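Local coordinates for protein thioredoxin reductase (Clostridium acetobutylicum ATCC 824, PDB 6GNA) that reduces thioredoxin, probably with electrons taken from ferredoxin and passed through its bound FAD, without need of a pyridine nucleotide, at residues Asn85-Tyr88 with Tyr93-Ile96. Numbering follows the deposited sequence.
Sequences NNIY and YFSI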
loop_
_atom_site.group_PDB
_atom_site.type_symbol
_atom_site.label_atom_id
_atom_site.label_comp_id
_atom_site.label_asym_id
_atom_site.label_seq_id
_atom_site.Cartn_x
_atom_site.Cartn_y
_atom_site.Cartn_z
ATOM N N ASN A 85 -11.153 -23.567 2.982
ATOM C CA ASN A 85 -12.243 -23.857 2.051
ATOM C C ASN A 85 -13.425 -22.914 2.166
ATOM O O ASN A 85 -14.051 -22.590 1.148
ATOM C CB ASN A 85 -12.744 -25.294 2.243
ATOM C CG ASN A 85 -11.763 -26.289 1.752
ATOM O OD1 ASN A 85 -11.154 -26.102 0.700
ATOM N ND2 ASN A 85 -11.578 -27.355 2.510
ATOM N N ASN A 86 -13.769 -22.448 3.368
ATOM C CA ASN A 86 -14.932 -21.590 3.527
ATOM C C ASN A 86 -14.752 -20.787 4.794
ATOM O O ASN A 86 -14.174 -21.265 5.774
ATOM C CB ASN A 86 -16.248 -22.379 3.597
ATOM C CG ASN A 86 -16.653 -22.943 2.258
ATOM O OD1 ASN A 86 -16.574 -24.147 2.030
ATOM N ND2 ASN A 86 -17.076 -22.068 1.351
ATOM N N ILE A 87 -15.235 -19.551 4.741
ATOM C CA ILE A 87 -15.212 -18.633 5.868
ATOM C C ILE A 87 -16.618 -18.102 6.004
ATOM O O ILE A 87 -17.139 -17.468 5.076
ATOM C CB ILE A 87 -14.218 -17.483 5.650
ATOM C CG1 ILE A 87 -12.823 -18.068 5.462
ATOM C CG2 ILE A 87 -14.255 -16.503 6.832
ATOM C CD1 ILE A 87 -11.833 -17.072 4.997
ATOM N N TYR A 88 -17.235 -18.370 7.136
ATOM C CA TYR A 88 -18.639 -18.051 7.334
ATOM C C TYR A 88 -18.693 -16.901 8.308
ATOM O O TYR A 88 -18.294 -17.046 9.470
ATOM C CB TYR A 88 -19.405 -19.252 7.874
ATOM C CG TYR A 88 -19.429 -20.393 6.908
ATOM C CD1 TYR A 88 -20.063 -20.274 5.683
ATOM C CD2 TYR A 88 -18.814 -21.592 7.219
ATOM C CE1 TYR A 88 -20.083 -21.319 4.791
ATOM C CE2 TYR A 88 -18.835 -22.641 6.343
ATOM C CZ TYR A 88 -19.467 -22.501 5.128
ATOM O OH TYR A 88 -19.489 -23.555 4.246
ATOM N N TYR A 93 -18.022 -12.957 14.561
ATOM C CA TYR A 93 -16.809 -13.745 14.375
ATOM C C TYR A 93 -16.925 -14.521 13.074
ATOM O O TYR A 93 -17.910 -14.413 12.335
ATOM C CB TYR A 93 -16.585 -14.747 15.507
ATOM C CG TYR A 93 -17.646 -15.827 15.553
ATOM C CD1 TYR A 93 -18.921 -15.554 16.041
ATOM C CD2 TYR A 93 -17.376 -17.118 15.112
ATOM C CE1 TYR A 93 -19.895 -16.535 16.087
ATOM C CE2 TYR A 93 -18.343 -18.104 15.159
ATOM C CZ TYR A 93 -19.598 -17.806 15.648
ATOM O OH TYR A 93 -20.555 -18.793 15.686
ATOM N N PHE A 94 -15.918 -15.341 12.816
ATOM C CA PHE A 94 -15.854 -16.097 11.580
ATOM C C PHE A 94 -15.521 -17.538 11.904
ATOM O O PHE A 94 -14.608 -17.807 12.689
ATOM C CB PHE A 94 -14.807 -15.495 10.650
ATOM C CG PHE A 94 -15.087 -14.059 10.295
ATOM C CD1 PHE A 94 -14.668 -13.033 11.119
ATOM C CD2 PHE A 94 -15.797 -13.748 9.147
ATOM C CE1 PHE A 94 -14.944 -11.715 10.795
ATOM C CE2 PHE A 94 -16.085 -12.429 8.827
ATOM C CZ PHE A 94 -15.648 -11.421 9.645
ATOM N N SER A 95 -16.271 -18.450 11.302
ATOM C CA SER A 95 -15.957 -19.868 11.340
ATOM C C SER A 95 -15.162 -20.203 10.086
ATOM O O SER A 95 -15.591 -19.904 8.968
ATOM C CB SER A 95 -17.257 -20.665 11.373
ATOM O OG SER A 95 -17.017 -22.032 11.626
ATOM N N ILE A 96 -14.007 -20.822 10.273
ATOM C CA ILE A 96 -13.042 -21.025 9.196
ATOM C C ILE A 96 -12.882 -22.521 8.994
ATOM O O ILE A 96 -12.323 -23.211 9.857
ATOM C CB ILE A 96 -11.701 -20.366 9.511
ATOM C CG1 ILE A 96 -11.897 -18.859 9.672
ATOM C CG2 ILE A 96 -10.686 -20.664 8.402
ATOM C CD1 ILE A 96 -10.681 -18.136 10.185
#
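A beta hairpin joins Asn85-Tyr88 to Tyr93-Ile96, with Tyr88 and Ser95 forming an antiparallel hydrogen-bonded pair. Tyr88 N donates to Ser95 O at 2.9 Å, and Ser95 N returns a bond to Tyr88 O at 3.1 Å, the two together closing the ring of a hydrogen-bonded antiparallel site. Each oxygen also receives a CA-H...O contact: Ile87 CA lies 3.4 Å from Ser95 O, and Phe94 CA the same 3.4 Å from Tyr88 O. One amide and one alpha hydrogen thus converge on each acceptor.

On the inner face of the hairpin, Ile87, Phe94 and Ile96 form an apolar patch. Ile87 CG2, anti to its own N (chi1 of -60° places CG1 beside that nitrogen instead), reaches Phe94, coming within 3.9 Å of CD2 and 4.0 Å of CB, while CG1 of Ile96 is looser at 4.4 Å from the same methyl. Beta-branched isoleucine suits this non-hydrogen-bonded pair with Ile96, because it fits an extended backbone and offers one branch across the hairpin. The patch packs on the parallel sheet: Ile87 meets Ile12 and Leu110, Ile96 meets Ala10, and Phe94 meets Val108.

Tyr88 and Ser95 occupy the other face, their CB atoms 4.3 Å apart. Small Ser95 fits beside the bulky tyrosine, whose partly exposed ring runs along its own strand and touches Pro231. At Asn85 and Asn86, which both face Met97, a classic beta bulge interrupts the regular pairing. Strand 102-105 continues the sheet beyond 94-98, giving the antiparallel meander that packs against the parallel Rossmann-type sheet in the FAD domain of thioredoxin reductase-like flavoproteins.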